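PDB 4DKW: terminase, large subunit from Enterobacteria phage P22, which forms the ATP-driven motor that translocates viral DNA into empty capsids and, through the C-terminal nuclease domain described here, cuts the genome to start and end packaging. Local coordinates for residues A[116-121]-A[125-130]; A[155-158]-A[164-167]; A[15-20]-A[53-58]; A[76-81]-A[107-112]. All blocks are in the same frame, centred on the assembly; numbering follows the deposited sequence.

Interaction 1: residues A[116-121]-A[125-130]; sequences ATFPDG and VESGIS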
# COMPACT_ATOMS: atom_id res chain seq x y z
N ALA A 116 -2.34 -9.24 5.69
CA ALA A 116 -1.00 -9.00 5.17
C ALA A 116 0.06 -9.43 6.16
O ALA A 116 0.11 -8.93 7.29
CB ALA A 116 -0.81 -7.53 4.81
N THR A 117 0.90 -10.37 5.73
CA THR A 117 2.06 -10.78 6.52
C THR A 117 3.31 -10.89 5.65
O THR A 117 3.22 -11.10 4.44
CB THR A 117 1.82 -12.13 7.23
OG1 THR A 117 1.56 -13.16 6.25
CG2 THR A 117 0.64 -12.04 8.17
N PHE A 118 4.47 -10.82 6.29
CA PHE A 118 5.71 -11.23 5.65
C PHE A 118 5.64 -12.74 5.50
O PHE A 118 4.74 -13.38 6.04
CB PHE A 118 6.91 -10.84 6.51
CG PHE A 118 7.20 -9.37 6.54
CD1 PHE A 118 7.89 -8.77 5.50
CD2 PHE A 118 6.78 -8.58 7.60
CE1 PHE A 118 8.15 -7.41 5.52
CE2 PHE A 118 7.04 -7.23 7.62
CZ PHE A 118 7.73 -6.64 6.58
N PRO A 119 6.58 -13.32 4.76
CA PRO A 119 6.56 -14.76 4.51
C PRO A 119 6.54 -15.59 5.79
O PRO A 119 5.94 -16.66 5.81
CB PRO A 119 7.88 -15.00 3.75
CG PRO A 119 8.40 -13.64 3.37
CD PRO A 119 7.40 -12.61 3.77
N ASP A 120 7.17 -15.10 6.85
CA ASP A 120 7.28 -15.85 8.09
C ASP A 120 6.09 -15.66 9.04
O ASP A 120 6.11 -16.17 10.16
CB ASP A 120 8.59 -15.51 8.81
CG ASP A 120 8.60 -14.11 9.38
OD1 ASP A 120 7.65 -13.34 9.11
OD2 ASP A 120 9.56 -13.77 10.10
N GLY A 121 5.07 -14.95 8.58
CA GLY A 121 3.88 -14.74 9.39
C GLY A 121 3.90 -13.45 10.20
O GLY A 121 2.91 -13.08 10.82
N VAL A 125 5.64 -3.32 11.52
CA VAL A 125 5.70 -2.06 10.79
C VAL A 125 7.16 -1.59 10.66
O VAL A 125 7.60 -1.19 9.59
CB VAL A 125 4.87 -0.96 11.48
CG1 VAL A 125 4.94 0.34 10.69
CG2 VAL A 125 3.43 -1.43 11.64
N GLU A 126 7.89 -1.65 11.77
CA GLU A 126 9.31 -1.27 11.78
C GLU A 126 10.10 -2.01 10.70
O GLU A 126 10.89 -1.41 9.98
CB GLU A 126 9.94 -1.54 13.16
CG GLU A 126 9.48 -0.58 14.27
CD GLU A 126 10.02 0.84 14.11
OE1 GLU A 126 10.98 1.03 13.33
OE2 GLU A 126 9.49 1.77 14.76
N SER A 127 9.87 -3.31 10.58
CA SER A 127 10.58 -4.11 9.59
C SER A 127 10.24 -3.68 8.16
O SER A 127 11.13 -3.59 7.31
CB SER A 127 10.27 -5.60 9.79
OG SER A 127 11.30 -6.39 9.23
N GLY A 128 8.97 -3.42 7.90
CA GLY A 128 8.54 -2.91 6.61
C GLY A 128 9.14 -1.56 6.26
O GLY A 128 9.55 -1.31 5.12
N ILE A 129 9.20 -0.67 7.24
CA ILE A 129 9.75 0.66 7.02
C ILE A 129 11.23 0.60 6.70
O ILE A 129 11.71 1.31 5.80
CB ILE A 129 9.50 1.57 8.24
CG1 ILE A 129 8.04 1.99 8.28
CG2 ILE A 129 10.40 2.79 8.21
CD1 ILE A 129 7.67 2.72 9.53
N SER A 130 11.96 -0.25 7.41
CA SER A 130 13.39 -0.42 7.17
C SER A 130 13.66 -0.93 5.76
O SER A 130 14.55 -0.43 5.06
CB SER A 130 14.03 -1.37 8.18
OG SER A 130 14.19 -0.72 9.42
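Phe118 reaches from a loop to the first turns of helix 125-137, where its ring meets Ser127 and Gly128. The loop follows strand 110-111 in the RNase H-like nuclease domain, and Phe118 opens a type I beta turn that runs to Gly121.

The contact between the segments is van der Waals in kind and small, about 100 Å² counted on both sides. With chi1 at -72°, CG of Phe118 lies anti to its own carbonyl carbon, and the ring extends toward the helix with CZ leading. Gly128 meets the edge of the ring near its plane, so the far rim of the phenyl group rests on the helix backbone at a residue without a side chain. Ser127 adds its beta carbon, with Phe118 CE2 and Ser127 CB 4.2 Å apart. Met181 of helix 171-181 also touches the Phe118 side chain, which thus links the loop to two helices.

Hydrogen bonding serves to shape each segment. The beta turn is closed by Gly121 N donating to Phe118 O at 3.0 Å, and Gly121 completes it with a positive phi of 94°. Asp120 OD1 accepts a bond from Gly122 N just after the turn. In the helix, Ile129 N bonds to Val125 O at 2.9 Å and Ser130 N to Glu126 O at 3.0 Å, while Ser124 OG, just before it, accepts from Ser127 N.

Nearest of all across the contact, Phe118 CZ stands 3.7 Å from Gly128 N and 3.8 Å from Gly128 CA.

Interaction 2: residues A[155-158]-A[164-167]; sequences RLYH and KIVK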
# COMPACT_ATOMS: atom_id res chain seq x y z
N ARG A 155 5.97 13.09 3.39
CA ARG A 155 6.51 14.34 3.94
C ARG A 155 6.29 14.53 5.44
O ARG A 155 7.10 15.17 6.12
CB ARG A 155 5.90 15.53 3.21
CG ARG A 155 6.42 15.72 1.82
CD ARG A 155 5.95 17.04 1.23
NE ARG A 155 4.59 16.97 0.69
CZ ARG A 155 4.31 16.71 -0.58
NH1 ARG A 155 5.28 16.51 -1.46
NH2 ARG A 155 3.04 16.69 -0.98
N LEU A 156 5.20 13.96 5.95
CA LEU A 156 4.78 14.13 7.34
C LEU A 156 5.12 12.95 8.27
O LEU A 156 4.99 13.07 9.48
CB LEU A 156 3.28 14.35 7.37
CG LEU A 156 2.78 15.59 6.64
CD1 LEU A 156 1.26 15.65 6.70
CD2 LEU A 156 3.38 16.83 7.26
N TYR A 157 5.51 11.81 7.70
CA TYR A 157 5.75 10.60 8.46
C TYR A 157 6.97 10.76 9.38
O TYR A 157 8.10 10.97 8.91
CB TYR A 157 5.98 9.44 7.50
CG TYR A 157 5.58 8.07 8.02
CD1 TYR A 157 4.45 7.91 8.81
CD2 TYR A 157 6.32 6.94 7.67
CE1 TYR A 157 4.07 6.64 9.26
CE2 TYR A 157 5.95 5.68 8.11
CZ TYR A 157 4.83 5.53 8.90
OH TYR A 157 4.46 4.26 9.31
N HIS A 158 6.75 10.65 10.69
CA HIS A 158 7.81 10.94 11.66
C HIS A 158 7.70 10.10 12.93
O HIS A 158 6.72 9.39 13.14
CB HIS A 158 7.81 12.42 12.01
CG HIS A 158 6.58 12.86 12.76
ND1 HIS A 158 5.37 13.09 12.15
CD2 HIS A 158 6.38 13.08 14.08
CE1 HIS A 158 4.48 13.45 13.05
NE2 HIS A 158 5.07 13.45 14.24
N LYS A 164 9.07 6.46 18.70
CA LYS A 164 8.00 5.61 18.17
C LYS A 164 7.37 6.26 16.94
O LYS A 164 7.19 7.48 16.91
CB LYS A 164 6.92 5.37 19.23
CG LYS A 164 7.31 4.38 20.30
CD LYS A 164 6.08 3.91 21.07
CE LYS A 164 5.24 2.95 20.23
NZ LYS A 164 3.93 2.61 20.87
N ILE A 165 7.02 5.45 15.94
CA ILE A 165 6.28 5.93 14.78
C ILE A 165 5.02 6.63 15.24
O ILE A 165 4.29 6.12 16.09
CB ILE A 165 5.85 4.77 13.86
CG1 ILE A 165 7.06 4.02 13.31
CG2 ILE A 165 5.00 5.29 12.70
CD1 ILE A 165 6.74 2.63 12.87
N VAL A 166 4.76 7.82 14.71
CA VAL A 166 3.50 8.50 14.96
C VAL A 166 2.54 8.06 13.86
O VAL A 166 2.73 8.37 12.68
CB VAL A 166 3.67 10.03 15.00
CG1 VAL A 166 2.32 10.72 15.07
CG2 VAL A 166 4.52 10.43 16.20
N LYS A 167 1.52 7.31 14.25
CA LYS A 167 0.64 6.67 13.29
C LYS A 167 -0.56 7.53 12.89
O LYS A 167 -1.69 7.23 13.26
CB LYS A 167 0.23 5.28 13.80
CG LYS A 167 1.41 4.32 13.73
CD LYS A 167 1.15 3.01 14.41
CE LYS A 167 2.30 2.05 14.09
NZ LYS A 167 2.05 0.67 14.62
O HOH W 1 3.79 10.44 11.57
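A chi1 of 67° sets the His158 ring between its own backbone N and carbonyl carbon, against the side chain of Val166, while Tyr157, with CG anti to the backbone N (chi1 -151°), carries its ring to Ile165. Val166 CB lies over one face of the imidazole, offset toward the rim and 4.1 Å from the ring centroid, a CH-pi contact; Val166 CG2 comes 3.6 Å from His158 NE2. The ring is held from its edge as well: His158 ND1 donates to Leu156 O at 2.7 Å, nearly straight and in the ring plane, which fixes the ring's rotation. The backbones join through Val166 N, bonded to His158 O at 3.0 Å in the carbonyl plane. Water 1 accepts from His158 N and lies 2.6 Å from Val166 O, to which it probably donates. Beside this, Tyr157 OH touches Ile165 CG2 at 3.6 Å.

The contact joins the chain that follows helix 148-156 to the loop leading into helix 171-181, whose first residue, Asp171, binds magnesium; the side chains of Tyr157 and Asp171 are about 10 Å apart. Helix 125-137 packs against Tyr157 and Ile165 through Ile129, and strand 158-159 pairs antiparallel with strand 5-6.

Interaction 3: residues A[15-20]-A[53-58]; sequences IKCQPF and VFYLAR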
# COMPACT_ATOMS: atom_id res chain seq x y z
N ILE A 15 12.80 9.43 -5.39
CA ILE A 15 11.88 8.29 -5.50
C ILE A 15 10.71 8.50 -6.48
O ILE A 15 9.94 7.58 -6.74
CB ILE A 15 11.38 7.80 -4.11
CG1 ILE A 15 10.36 8.74 -3.49
CG2 ILE A 15 12.55 7.62 -3.14
CD1 ILE A 15 9.90 8.28 -2.13
N LYS A 16 10.60 9.71 -7.03
CA LYS A 16 9.52 10.06 -7.95
C LYS A 16 9.90 9.62 -9.37
O LYS A 16 11.07 9.68 -9.73
CB LYS A 16 9.25 11.57 -7.84
CG LYS A 16 7.94 12.08 -8.43
CD LYS A 16 7.69 13.57 -8.13
CE LYS A 16 7.52 13.84 -6.63
NZ LYS A 16 7.02 15.22 -6.32
N CYS A 17 8.94 9.14 -10.16
CA CYS A 17 9.21 8.82 -11.57
C CYS A 17 8.03 9.19 -12.46
O CYS A 17 6.92 9.33 -11.97
CB CYS A 17 9.57 7.33 -11.74
SG CYS A 17 8.20 6.16 -11.58
N GLN A 18 8.29 9.34 -13.76
CA GLN A 18 7.23 9.51 -14.76
C GLN A 18 6.44 8.23 -14.95
O GLN A 18 7.03 7.15 -15.02
CB GLN A 18 7.82 9.92 -16.12
CG GLN A 18 8.52 11.25 -16.11
CD GLN A 18 7.57 12.41 -15.98
OE1 GLN A 18 6.39 12.32 -16.33
NE2 GLN A 18 8.07 13.53 -15.48
N PRO A 19 5.10 8.34 -15.03
CA PRO A 19 4.25 7.18 -15.32
C PRO A 19 4.58 6.52 -16.66
O PRO A 19 5.03 7.19 -17.59
CB PRO A 19 2.84 7.78 -15.38
CG PRO A 19 2.93 9.00 -14.56
CD PRO A 19 4.30 9.55 -14.78
N PHE A 20 4.36 5.22 -16.74
CA PHE A 20 4.57 4.46 -17.96
C PHE A 20 3.56 3.33 -17.93
O PHE A 20 2.92 3.10 -16.90
CB PHE A 20 6.00 3.91 -18.03
CG PHE A 20 6.42 3.08 -16.82
CD1 PHE A 20 6.24 1.70 -16.80
CD2 PHE A 20 7.00 3.70 -15.72
CE1 PHE A 20 6.61 0.95 -15.71
CE2 PHE A 20 7.38 2.95 -14.60
CZ PHE A 20 7.18 1.57 -14.60
N VAL A 53 12.78 -3.95 -8.74
CA VAL A 53 12.38 -2.56 -8.53
C VAL A 53 10.87 -2.49 -8.36
O VAL A 53 10.14 -3.18 -9.06
CB VAL A 53 12.82 -1.65 -9.72
CG1 VAL A 53 12.31 -0.21 -9.55
CG2 VAL A 53 14.33 -1.64 -9.86
N PHE A 54 10.42 -1.66 -7.42
CA PHE A 54 8.99 -1.49 -7.14
C PHE A 54 8.50 -0.13 -7.60
O PHE A 54 9.21 0.87 -7.44
CB PHE A 54 8.73 -1.64 -5.64
CG PHE A 54 9.08 -2.99 -5.10
CD1 PHE A 54 8.11 -3.95 -4.93
CD2 PHE A 54 10.39 -3.30 -4.78
CE1 PHE A 54 8.44 -5.21 -4.44
CE2 PHE A 54 10.73 -4.54 -4.29
CZ PHE A 54 9.74 -5.50 -4.12
N TYR A 55 7.30 -0.10 -8.18
CA TYR A 55 6.68 1.15 -8.62
C TYR A 55 5.30 1.27 -7.99
O TYR A 55 4.44 0.42 -8.21
CB TYR A 55 6.53 1.19 -10.15
CG TYR A 55 7.83 1.02 -10.90
CD1 TYR A 55 8.58 2.14 -11.28
CD2 TYR A 55 8.33 -0.24 -11.24
CE1 TYR A 55 9.77 2.01 -11.97
CE2 TYR A 55 9.53 -0.38 -11.93
CZ TYR A 55 10.24 0.76 -12.29
OH TYR A 55 11.43 0.66 -12.98
N LEU A 56 5.10 2.31 -7.19
CA LEU A 56 3.78 2.60 -6.68
C LEU A 56 3.07 3.34 -7.81
O LEU A 56 3.33 4.51 -8.06
CB LEU A 56 3.87 3.45 -5.42
CG LEU A 56 2.53 3.75 -4.76
CD1 LEU A 56 1.82 2.45 -4.38
CD2 LEU A 56 2.74 4.62 -3.55
N ALA A 57 2.19 2.63 -8.52
CA ALA A 57 1.63 3.13 -9.78
C ALA A 57 0.24 3.78 -9.67
O ALA A 57 -0.10 4.64 -10.47
CB ALA A 57 1.60 2.00 -10.80
N ARG A 58 -0.56 3.36 -8.69
CA ARG A 58 -1.89 3.92 -8.52
C ARG A 58 -2.17 4.13 -7.04
O ARG A 58 -1.82 3.29 -6.22
CB ARG A 58 -2.98 3.01 -9.10
CG ARG A 58 -2.74 2.54 -10.53
CD ARG A 58 -3.14 3.60 -11.52
NE ARG A 58 -3.16 3.09 -12.88
CZ ARG A 58 -2.14 3.16 -13.73
NH1 ARG A 58 -0.99 3.72 -13.36
NH2 ARG A 58 -2.26 2.67 -14.96
O HOH W 2 0.60 4.27 -15.99
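A T-shaped aromatic pair on the surface of the central sheet joins Phe20 to Tyr55. Phe20 presents its edge to a face of Tyr55, with centroids 4.9 Å apart and ring planes at 84°. The leading atoms are CE2 and CZ of Phe20: CZ stands over the centre of the tyrosine ring, and CE2 comes 3.6 Å from Tyr55 CD1. This turns the positively polarised C-H edge of one ring into the pi cloud of the other. Phe20 reaches it with chi1 at 55°, its ring lying between its backbone N and carbonyl carbon. Cys17 approaches Tyr55 differently, at the ring edge, where its SG lies 4.0 Å from Tyr55 CD1 in a sulfur-aromatic contact.

In the RNase H-like fold, strand 53-62 belongs to the mixed sheet and pairs in parallel with strand 141-144, which in turn pairs in parallel with strand 16-17. Cys17 and Tyr55 thus meet across the intervening strand, their CA atoms 8.6 Å apart. Phe144 and Trp46 add further ring contacts to Phe20.

Farther along, Ala57 and Arg58 form a classic beta bulge opposite Gln44 of strand 40-48. The guanidinium of Arg58 folds back, NH1 donating to Ala57 O at 3.2 Å from above the carbonyl plane. Water 2 accepts from the same NH1 at 3.1 Å and donates to Phe20 O at 2.8 Å, linking the bulge to the loop that carries Phe20.

Interaction 4: residues A[76-81]-A[107-112]; sequences SWANKI and AGFSML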
# COMPACT_ATOMS: atom_id res chain seq x y z
N SER A 76 -11.26 0.38 -12.53
CA SER A 76 -10.61 0.45 -13.84
C SER A 76 -9.20 -0.13 -13.79
O SER A 76 -8.76 -0.80 -14.73
CB SER A 76 -10.60 1.88 -14.40
OG SER A 76 -9.98 2.79 -13.51
N TRP A 77 -8.48 0.13 -12.69
CA TRP A 77 -7.15 -0.45 -12.50
C TRP A 77 -7.08 -1.60 -11.48
O TRP A 77 -6.18 -2.45 -11.54
CB TRP A 77 -6.08 0.64 -12.21
CG TRP A 77 -6.41 1.67 -11.15
CD1 TRP A 77 -7.03 2.88 -11.35
CD2 TRP A 77 -6.12 1.60 -9.74
NE1 TRP A 77 -7.14 3.55 -10.15
CE2 TRP A 77 -6.59 2.80 -9.16
CE3 TRP A 77 -5.50 0.65 -8.92
CZ2 TRP A 77 -6.46 3.06 -7.79
CZ3 TRP A 77 -5.38 0.91 -7.56
CH2 TRP A 77 -5.86 2.10 -7.01
N ALA A 78 -8.04 -1.64 -10.55
CA ALA A 78 -8.04 -2.63 -9.48
C ALA A 78 -8.64 -3.98 -9.90
O ALA A 78 -8.47 -4.97 -9.21
CB ALA A 78 -8.76 -2.09 -8.26
N ASN A 79 -9.36 -4.00 -11.02
CA ASN A 79 -10.07 -5.20 -11.46
C ASN A 79 -9.16 -6.42 -11.62
O ASN A 79 -8.16 -6.36 -12.33
CB ASN A 79 -10.82 -4.91 -12.77
CG ASN A 79 -11.81 -5.99 -13.11
OD1 ASN A 79 -12.41 -6.61 -12.24
ND2 ASN A 79 -12.00 -6.22 -14.40
N LYS A 80 -9.53 -7.50 -10.93
CA LYS A 80 -8.83 -8.80 -10.99
C LYS A 80 -7.46 -8.85 -10.30
O LYS A 80 -6.81 -9.89 -10.30
CB LYS A 80 -8.74 -9.32 -12.43
CG LYS A 80 -10.01 -9.96 -12.95
CD LYS A 80 -10.49 -9.28 -14.21
CE LYS A 80 -9.41 -9.25 -15.29
NZ LYS A 80 -9.89 -8.61 -16.55
N ILE A 81 -7.04 -7.74 -9.71
CA ILE A 81 -5.73 -7.69 -9.04
C ILE A 81 -5.87 -8.12 -7.57
O ILE A 81 -6.73 -7.60 -6.86
CB ILE A 81 -5.16 -6.26 -9.07
CG1 ILE A 81 -5.18 -5.70 -10.50
CG2 ILE A 81 -3.78 -6.24 -8.47
CD1 ILE A 81 -4.51 -6.60 -11.54
N ALA A 107 -18.00 -6.33 -2.95
CA ALA A 107 -18.03 -5.14 -3.80
C ALA A 107 -17.29 -5.36 -5.12
O ALA A 107 -17.45 -4.58 -6.06
CB ALA A 107 -17.44 -3.95 -3.05
N GLY A 108 -16.49 -6.41 -5.19
CA GLY A 108 -15.85 -6.78 -6.44
C GLY A 108 -14.33 -6.93 -6.39
O GLY A 108 -13.71 -7.42 -7.34
N PHE A 109 -13.73 -6.51 -5.29
CA PHE A 109 -12.29 -6.61 -5.17
C PHE A 109 -11.84 -8.07 -5.01
O PHE A 109 -12.53 -8.87 -4.37
CB PHE A 109 -11.79 -5.82 -3.97
CG PHE A 109 -11.90 -4.33 -4.12
CD1 PHE A 109 -10.94 -3.61 -4.83
CD2 PHE A 109 -12.93 -3.63 -3.51
CE1 PHE A 109 -11.02 -2.24 -4.95
CE2 PHE A 109 -13.02 -2.25 -3.63
CZ PHE A 109 -12.07 -1.56 -4.35
N SER A 110 -10.69 -8.39 -5.60
CA SER A 110 -10.09 -9.71 -5.43
C SER A 110 -9.24 -9.75 -4.15
O SER A 110 -8.01 -9.76 -4.18
CB SER A 110 -9.25 -10.07 -6.65
OG SER A 110 -10.02 -9.94 -7.83
N MET A 111 -9.93 -9.75 -3.02
CA MET A 111 -9.29 -9.73 -1.72
C MET A 111 -8.56 -11.05 -1.46
O MET A 111 -9.12 -12.12 -1.68
CB MET A 111 -10.35 -9.44 -0.67
CG MET A 111 -11.00 -8.07 -0.89
SD MET A 111 -9.95 -6.82 -0.22
CE MET A 111 -10.34 -5.32 -1.08
N LEU A 112 -7.31 -10.96 -1.02
CA LEU A 112 -6.53 -12.15 -0.67
C LEU A 112 -7.14 -12.84 0.56
O LEU A 112 -7.72 -12.18 1.43
CB LEU A 112 -5.06 -11.80 -0.45
CG LEU A 112 -4.24 -11.58 -1.73
CD1 LEU A 112 -2.90 -10.90 -1.46
CD2 LEU A 112 -4.01 -12.90 -2.45
O HOH W 3 -9.07 -6.40 -6.84
O HOH W 4 -11.29 -7.57 -8.82
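Ser110 faces the turn that ends helix 67-78, and its side chain lies along Lys80 and Ile81. Chi1 of -53° puts OG anti to the carbonyl carbon of Ser110. Ser110 OG then sits 3.6 Å from Lys80 CA, and Ser110 CB touches Ile81 O at 3.5 Å. Phe109 reaches back to the helix: a chi1 of -70° swings its ring beside its own backbone N, and Phe109 CE1 meets Ala78 CB at 4.0 Å. Ala70 and Val74 of the same helix also touch this ring, while Trp71 meets it edge to face.

Turns in both segments shape the backbone here. Ala78 to Ile81 is a type II beta turn in which Lys80 has positive phi, and its side chain leaves the backbone away from Ser110. Gly108 ends helix 97-107 in a Schellman motif, and Ser110 is the centre of an inverse gamma turn. The two segments lead into parallel strands 82-84 and 110-111, which helix 97-107 joins in a beta-alpha-beta crossover of the RNase H-like domain.

Two waters carry the polar link. Water 3 donates to Ala78 O and to Ile81 O, the latter at 2.6 Å, and accepts from Ser110 N at 2.8 Å. Water 4 accepts a hydrogen bond from Lys80 N at 2.7 Å, donates to Gly108 O at 2.8 Å and lies 2.9 Å from Ser110 OG. Backbone polar groups of the helix-ending turn and of the chain entering strand 110-111 are therefore satisfied through shared water, with apolar contact of Ala78 and Phe109 alongside.

In the fold
Along the chain the contacts follow in series: interaction 3 closes first, then 4, 1 and 2. Interactions 3 and 4 reach the same mixed sheet, their centres about 20 Å apart, and touch where Arg58 packs on Trp77; strand 53-62 is followed in the chain by helix 67-78. Interaction 4 adjoins interaction 1 in sequence, though their centres lie about 23 Å apart. Helix 125-137 then connects interactions 1 and 2, centres about 17 Å apart, through Val125, Glu126 and Ile129 against Ile165 and Tyr157. Interactions 2 and 4 sit on opposite sides of the chain's centre, their own centres about 29 Å apart. Together they join sheet, helices and loops of one nuclease domain, whose magnesium is bound by Asp33 and Asp171.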